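Local coordinates for protein DyP (Bjerkandera adusta, PDB 3VXJ) that probably uses its heme b to reduce hydrogen peroxide while oxidising dyes and phenols, as a dye-decolorizing peroxidase, at residues A[10-15]-A[434-439]; A[39-44]-A[67-72]; A[231-236]-A[254-259]. One frame throughout, in Å; residues are numbered along the deposited sequence.

Contact 1: A[10-15]-A[434-439]; sequences NIQGDI and SALTAT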
# COMPACT_ATOMS: atom_id res chain seq x y z
N ASN A 10 -13.96 7.67 -16.44
CA ASN A 10 -14.85 7.82 -15.29
C ASN A 10 -14.31 7.22 -14.00
O ASN A 10 -14.95 7.31 -12.96
CB ASN A 10 -16.23 7.24 -15.59
CG ASN A 10 -17.31 7.84 -14.72
OD1 ASN A 10 -17.29 9.05 -14.47
ND2 ASN A 10 -18.24 7.01 -14.23
N ILE A 11 -13.13 6.61 -14.08
CA ILE A 11 -12.52 5.95 -12.92
C ILE A 11 -11.37 6.81 -12.42
O ILE A 11 -10.50 7.21 -13.18
CB ILE A 11 -12.01 4.53 -13.30
CG1 ILE A 11 -13.21 3.64 -13.67
CG2 ILE A 11 -11.21 3.92 -12.14
CD1 ILE A 11 -12.88 2.40 -14.48
N GLN A 12 -11.38 7.12 -11.13
CA GLN A 12 -10.29 7.89 -10.55
C GLN A 12 -8.95 7.16 -10.75
O GLN A 12 -8.81 5.97 -10.43
CB GLN A 12 -10.57 8.21 -9.08
CG GLN A 12 -11.76 9.16 -8.88
CD GLN A 12 -11.75 9.83 -7.53
OE1 GLN A 12 -10.81 10.56 -7.22
NE2 GLN A 12 -12.77 9.58 -6.72
N GLY A 13 -7.98 7.88 -11.31
CA GLY A 13 -6.80 7.24 -11.89
C GLY A 13 -5.89 6.50 -10.92
O GLY A 13 -5.25 5.53 -11.31
N ASP A 14 -5.81 6.96 -9.68
CA ASP A 14 -4.91 6.29 -8.72
C ASP A 14 -5.33 4.85 -8.42
O ASP A 14 -4.49 4.03 -8.07
CB ASP A 14 -4.77 7.09 -7.43
CG ASP A 14 -3.53 6.71 -6.64
OD1 ASP A 14 -2.45 6.61 -7.25
OD2 ASP A 14 -3.65 6.48 -5.41
N ILE A 15 -6.62 4.56 -8.59
CA ILE A 15 -7.15 3.23 -8.30
C ILE A 15 -6.60 2.18 -9.26
O ILE A 15 -6.17 1.11 -8.84
CB ILE A 15 -8.69 3.21 -8.39
CG1 ILE A 15 -9.31 4.18 -7.39
CG2 ILE A 15 -9.21 1.79 -8.15
CD1 ILE A 15 -10.78 4.45 -7.66
N SER A 434 -18.25 10.55 -12.32
CA SER A 434 -19.65 10.95 -12.48
C SER A 434 -20.38 10.92 -11.14
O SER A 434 -21.17 11.82 -10.85
CB SER A 434 -20.36 10.08 -13.53
OG SER A 434 -20.37 8.72 -13.17
N ALA A 435 -20.11 9.92 -10.30
CA ALA A 435 -20.79 9.85 -9.00
C ALA A 435 -20.44 11.02 -8.09
O ALA A 435 -21.26 11.45 -7.29
CB ALA A 435 -20.51 8.53 -8.31
N LEU A 436 -19.22 11.54 -8.22
CA LEU A 436 -18.82 12.72 -7.45
C LEU A 436 -19.80 13.88 -7.61
O LEU A 436 -20.18 14.52 -6.64
CB LEU A 436 -17.41 13.16 -7.81
CG LEU A 436 -16.26 12.31 -7.26
CD1 LEU A 436 -14.95 12.81 -7.83
CD2 LEU A 436 -16.21 12.33 -5.74
N THR A 437 -20.20 14.14 -8.85
CA THR A 437 -21.09 15.26 -9.13
C THR A 437 -22.57 14.89 -9.15
O THR A 437 -23.41 15.68 -8.71
CB THR A 437 -20.68 16.02 -10.42
OG1 THR A 437 -20.75 15.14 -11.55
CG2 THR A 437 -19.26 16.55 -10.28
N ALA A 438 -22.89 13.69 -9.65
CA ALA A 438 -24.29 13.26 -9.81
C ALA A 438 -24.91 12.74 -8.51
O ALA A 438 -26.13 12.78 -8.35
CB ALA A 438 -24.41 12.22 -10.92
N THR A 439 -24.07 12.27 -7.60
CA THR A 439 -24.55 11.69 -6.34
C THR A 439 -24.03 12.44 -5.13
O THR A 439 -24.82 13.01 -4.37
CB THR A 439 -24.19 10.19 -6.23
OG1 THR A 439 -24.72 9.49 -7.37
CG2 THR A 439 -24.78 9.58 -4.96

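Contact 2: A[39-44]-A[67-72]; sequences TALKTY and VNLGFS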
# COMPACT_ATOMS: atom_id res chain seq x y z
N THR A 39 -21.47 22.54 -4.04
CA THR A 39 -21.29 23.40 -5.19
C THR A 39 -19.80 23.58 -5.53
O THR A 39 -19.43 23.56 -6.70
CB THR A 39 -22.04 24.75 -5.06
OG1 THR A 39 -21.82 25.55 -6.23
CG2 THR A 39 -21.61 25.53 -3.81
N ALA A 40 -18.96 23.72 -4.51
CA ALA A 40 -17.51 23.74 -4.74
C ALA A 40 -17.04 22.46 -5.45
O ALA A 40 -16.20 22.51 -6.34
CB ALA A 40 -16.75 23.95 -3.44
N LEU A 41 -17.60 21.32 -5.04
CA LEU A 41 -17.22 20.03 -5.63
C LEU A 41 -17.59 19.95 -7.11
O LEU A 41 -16.81 19.47 -7.93
CB LEU A 41 -17.86 18.88 -4.86
CG LEU A 41 -17.39 17.47 -5.26
CD1 LEU A 41 -15.89 17.33 -5.07
CD2 LEU A 41 -18.12 16.42 -4.46
N LYS A 42 -18.79 20.43 -7.46
CA LYS A 42 -19.23 20.47 -8.85
C LYS A 42 -18.34 21.37 -9.71
O LYS A 42 -18.14 21.08 -10.89
CB LYS A 42 -20.70 20.88 -8.94
CG LYS A 42 -21.66 19.77 -8.52
CD LYS A 42 -23.10 20.25 -8.43
CE LYS A 42 -24.07 19.08 -8.48
NZ LYS A 42 -25.50 19.50 -8.34
N THR A 43 -17.80 22.43 -9.12
CA THR A 43 -16.81 23.29 -9.77
C THR A 43 -15.48 22.55 -9.94
O THR A 43 -14.85 22.61 -11.00
CB THR A 43 -16.55 24.56 -8.94
OG1 THR A 43 -17.78 25.27 -8.74
CG2 THR A 43 -15.56 25.47 -9.64
N TYR A 44 -15.07 21.88 -8.88
CA TYR A 44 -13.74 21.28 -8.79
C TYR A 44 -13.55 20.06 -9.69
O TYR A 44 -12.52 19.94 -10.37
CB TYR A 44 -13.45 20.93 -7.33
CG TYR A 44 -12.01 20.57 -7.06
CD1 TYR A 44 -11.05 21.57 -6.96
CD2 TYR A 44 -11.62 19.24 -6.91
CE1 TYR A 44 -9.73 21.25 -6.71
CE2 TYR A 44 -10.30 18.91 -6.67
CZ TYR A 44 -9.36 19.92 -6.57
OH TYR A 44 -8.04 19.60 -6.34
N VAL A 67 -5.23 14.87 -9.26
CA VAL A 67 -5.99 14.90 -8.01
C VAL A 67 -7.06 13.82 -7.99
O VAL A 67 -7.80 13.64 -8.95
CB VAL A 67 -6.64 16.28 -7.72
CG1 VAL A 67 -7.22 16.31 -6.29
CG2 VAL A 67 -5.62 17.41 -7.92
N ASN A 68 -7.09 13.07 -6.89
CA ASN A 68 -8.17 12.13 -6.60
C ASN A 68 -8.79 12.48 -5.24
O ASN A 68 -8.20 13.24 -4.46
CB ASN A 68 -7.67 10.69 -6.61
CG ASN A 68 -7.51 10.09 -8.02
OD1 ASN A 68 -7.17 8.91 -8.14
ND2 ASN A 68 -7.72 10.89 -9.09
N LEU A 69 -9.97 11.93 -4.97
CA LEU A 69 -10.75 12.33 -3.81
C LEU A 69 -11.55 11.16 -3.26
O LEU A 69 -12.32 10.51 -3.97
CB LEU A 69 -11.69 13.50 -4.19
CG LEU A 69 -12.72 14.00 -3.17
CD1 LEU A 69 -12.07 14.56 -1.91
CD2 LEU A 69 -13.59 15.05 -3.82
N GLY A 70 -11.35 10.90 -1.97
CA GLY A 70 -12.10 9.87 -1.26
C GLY A 70 -12.81 10.41 -0.03
O GLY A 70 -12.43 11.45 0.53
N PHE A 71 -13.85 9.70 0.38
CA PHE A 71 -14.66 10.06 1.54
C PHE A 71 -14.71 8.95 2.57
O PHE A 71 -14.78 7.78 2.23
CB PHE A 71 -16.10 10.39 1.11
CG PHE A 71 -16.20 11.60 0.25
CD1 PHE A 71 -16.29 12.86 0.82
CD2 PHE A 71 -16.15 11.49 -1.13
CE1 PHE A 71 -16.35 14.00 0.03
CE2 PHE A 71 -16.21 12.63 -1.95
CZ PHE A 71 -16.32 13.88 -1.36
N SER A 72 -14.68 9.33 3.84
CA SER A 72 -14.92 8.40 4.92
C SER A 72 -16.43 8.24 5.09
O SER A 72 -17.21 8.97 4.49
CB SER A 72 -14.33 8.96 6.21
OG SER A 72 -15.13 10.04 6.66

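Contact 3: A[231-236]-A[254-259]; sequences NAYTLA and EFLGAR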
# COMPACT_ATOMS: atom_id res chain seq x y z
N ASN A 231 18.44 -1.73 9.98
CA ASN A 231 19.79 -1.98 9.50
C ASN A 231 20.64 -2.66 10.57
O ASN A 231 21.30 -3.67 10.31
CB ASN A 231 20.43 -0.65 9.08
CG ASN A 231 21.80 -0.82 8.46
OD1 ASN A 231 21.93 -1.37 7.36
ND2 ASN A 231 22.84 -0.34 9.14
N ALA A 232 20.61 -2.12 11.79
CA ALA A 232 21.38 -2.70 12.90
C ALA A 232 20.94 -4.12 13.21
O ALA A 232 21.79 -4.98 13.48
CB ALA A 232 21.26 -1.81 14.13
N TYR A 233 19.63 -4.38 13.15
CA TYR A 233 19.11 -5.73 13.37
C TYR A 233 19.66 -6.72 12.34
O TYR A 233 20.03 -7.83 12.69
CB TYR A 233 17.58 -5.76 13.36
CG TYR A 233 17.03 -7.14 13.63
CD1 TYR A 233 16.91 -7.62 14.93
CD2 TYR A 233 16.67 -7.98 12.58
CE1 TYR A 233 16.42 -8.91 15.18
CE2 TYR A 233 16.19 -9.26 12.82
CZ TYR A 233 16.07 -9.72 14.12
OH TYR A 233 15.59 -10.99 14.34
N THR A 234 19.69 -6.32 11.07
CA THR A 234 20.18 -7.23 10.03
C THR A 234 21.68 -7.47 10.15
O THR A 234 22.16 -8.56 9.86
CB THR A 234 19.83 -6.77 8.59
OG1 THR A 234 20.52 -5.57 8.28
CG2 THR A 234 18.31 -6.58 8.39
N LEU A 235 22.43 -6.46 10.59
CA LEU A 235 23.85 -6.64 10.85
C LEU A 235 24.10 -7.57 12.04
O LEU A 235 24.95 -8.46 11.97
CB LEU A 235 24.54 -5.29 11.04
CG LEU A 235 24.71 -4.48 9.75
CD1 LEU A 235 24.95 -3.02 10.07
CD2 LEU A 235 25.85 -5.05 8.91
N ALA A 236 23.34 -7.38 13.13
CA ALA A 236 23.48 -8.21 14.33
C ALA A 236 23.09 -9.66 14.11
O ALA A 236 23.59 -10.56 14.79
CB ALA A 236 22.67 -7.62 15.48
N GLU A 254 22.52 -8.00 4.21
CA GLU A 254 21.73 -7.74 3.01
C GLU A 254 20.85 -8.95 2.71
O GLU A 254 19.67 -8.80 2.40
CB GLU A 254 22.62 -7.45 1.80
CG GLU A 254 23.47 -6.17 1.90
CD GLU A 254 22.70 -4.85 2.04
OE1 GLU A 254 21.45 -4.79 1.96
OE2 GLU A 254 23.40 -3.82 2.24
N PHE A 255 21.42 -10.15 2.83
CA PHE A 255 20.66 -11.37 2.59
C PHE A 255 19.52 -11.52 3.58
O PHE A 255 18.39 -11.83 3.18
CB PHE A 255 21.60 -12.58 2.63
CG PHE A 255 20.95 -13.89 2.26
CD1 PHE A 255 20.21 -14.04 1.08
CD2 PHE A 255 21.12 -15.00 3.07
CE1 PHE A 255 19.64 -15.27 0.74
CE2 PHE A 255 20.56 -16.24 2.73
CZ PHE A 255 19.82 -16.37 1.57
N LEU A 256 19.78 -11.26 4.87
CA LEU A 256 18.70 -11.32 5.85
C LEU A 256 17.55 -10.35 5.50
O LEU A 256 16.37 -10.74 5.58
CB LEU A 256 19.23 -11.07 7.28
CG LEU A 256 18.17 -11.13 8.38
CD1 LEU A 256 17.48 -12.48 8.45
CD2 LEU A 256 18.82 -10.81 9.71
N GLY A 257 17.88 -9.13 5.09
CA GLY A 257 16.85 -8.19 4.65
C GLY A 257 16.03 -8.75 3.50
O GLY A 257 14.79 -8.68 3.52
N ALA A 258 16.71 -9.33 2.52
CA ALA A 258 16.01 -9.95 1.38
C ALA A 258 15.13 -11.12 1.79
O ALA A 258 14.05 -11.32 1.22
CB ALA A 258 17.01 -10.36 0.28
N ARG A 259 15.57 -11.89 2.77
CA ARG A 259 14.80 -13.02 3.30
C ARG A 259 13.54 -12.54 4.02
O ARG A 259 12.49 -13.20 3.97
CB ARG A 259 15.67 -13.86 4.23
CG ARG A 259 16.85 -14.55 3.54
CD ARG A 259 16.40 -15.73 2.71
NE ARG A 259 16.04 -16.85 3.57
CZ ARG A 259 15.63 -18.03 3.10
NH1 ARG A 259 15.53 -18.24 1.80
NH2 ARG A 259 15.33 -19.00 3.94

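Contact 1: A[10-15]-A[434-439]
The carboxamide of Asn10 meets Ser434 with both its polar atoms, tying the loop before the first strand of the N-terminal ferredoxin-like domain to the start of the chain's last helix, 433-440. OD1 accepts from the backbone N of Ser434 at 2.8 Å, with an N-H...O angle of 143° and the donor somewhat tilted from the carbonyl plane. ND2 gives its hydrogen to Ser434 OG at 2.9 Å, and the hydroxyl lies close to the amide plane, only 13° out of it. With CG anti to the backbone N (chi1 -157°), the amide swings out from the loop to reach the helix. The two bonds together fix the flat group against rotation about CB-CG. With an alanine here, the N-H of Ser434 would probably lack its acceptor and the hydroxyl of Ser434 would lose the ND2 donor, keeping a weak hydrogen bond with Ser432 OG. A backbone hydrogen bond also ties Asn10 to Ile433, the residue before Ser434, and Ala435 N bonds to Ser432 OG. Deeper in, the polar end of buried Gln12 is satisfied by main chain: OE1 accepts from Leu69 N of strand 65-71, and NE2 gives to Pro431 O, just before the last helix. Across the contact, the same amide only packs against an apolar branch, where Gln12 NE2 stands 4.1 Å from Leu436 CD1.

Contact 2: A[39-44]-A[67-72]
Leu41 and Leu69 press together through single methyls, CD1 of Leu41 lying 3.5 Å from CD2 of Leu69, tighter than usual van der Waals contact. Next to it, Tyr44 runs in at about a right angle to Val67. Its hydroxyl wedges against both branches of the valine, OH being 3.4 Å from Val67 CG1 and 3.6 Å from Val67 CG2, and CG1 sits at the ring edge near the ring plane. A chi1 of -168° sets the ring of Tyr44 anti to its main-chain nitrogen and sends it from the helix toward the strand; Phe142 of helix 128-142 meets the ring edge-to-face. Packing slackens toward Phe71, whose CZ is 4.4 Å from Leu41 CD2, and there Leu436 and Ile440 of the last helix also bear on the phenylalanine ring. The outer face of helix 39-44 is different in character: Thr39, Lys42 and Thr43 are exposed. There Thr43 OG1 bonds back to Thr39 O at 3.1 Å, coming from the face opposite to that used by Thr43 N. The segment axes stay 12.2 Å apart and run at 149°, roughly antiparallel, a spacing filled by side chains. This is helix 34-48 lying on strand 65-71, within the split beta-alpha-beta unit of a ferredoxin-like domain, as in the dimeric alpha+beta barrel superfamily.

Contact 3: A[231-236]-A[254-259]
CD2 of Leu256 packs against Thr234, closest to its main-chain atoms: it lies 3.8 Å from Thr234 CA and 4.0 Å from Thr234 O. The same CD2 approaches the ring of Tyr233 obliquely, 4.4 Å from CE2. Beside it, Thr234 CG2 rests on the backbone of the facing helix, 4.2 Å from Gly257 N, over a residue with no side chain of its own. Thr234 is turned for this by its hydroxyl: a chi1 of 66° tucks OG1 back over its own main chain, where it bonds to Asn231 O at 2.9 Å, an oxygen that also takes Leu235 N. Helices 227-236 and 249-261, whose segment axes pass 8.7 Å apart at 113°, both belong to the long connection between strands 216-225 and 328-334 of the C-terminal ferredoxin-like domain. Farther out, Val416 and Pro417 touch Tyr233, while Glu254 forms a salt bridge with Lys265. On the far side of helix 249-261, Arg259 CG stands 3.9 Å above the centre of the Phe255 ring, and the guanidinium bonds to the carbonyl oxygens of Glu300, Gly404 and Leu405.

In the fold
Contacts 1 and 2 are neighbours, their centres about 9 Å apart: besides the link through Gln12, Asp14 N lies 2.8 Å from Asn68 OD1, a probable hydrogen bond. Both lie on the same side of the chain's centre, where the N-terminal domain meets the final helix. Contacts 2 and 3 are both nested within the loop that contact 1 closes, but contact 3 lies across the chain's centre, its own centre about 43 Å from that of contact 1 and about 44 Å from that of contact 2. It is the closer to the heme, Gly257 standing about 10 Å from the cofactor and from the side chain of the axial ligand His308, without touching either; contacts 1 and 2 lie away from the heme and dimethoxyphenol sites.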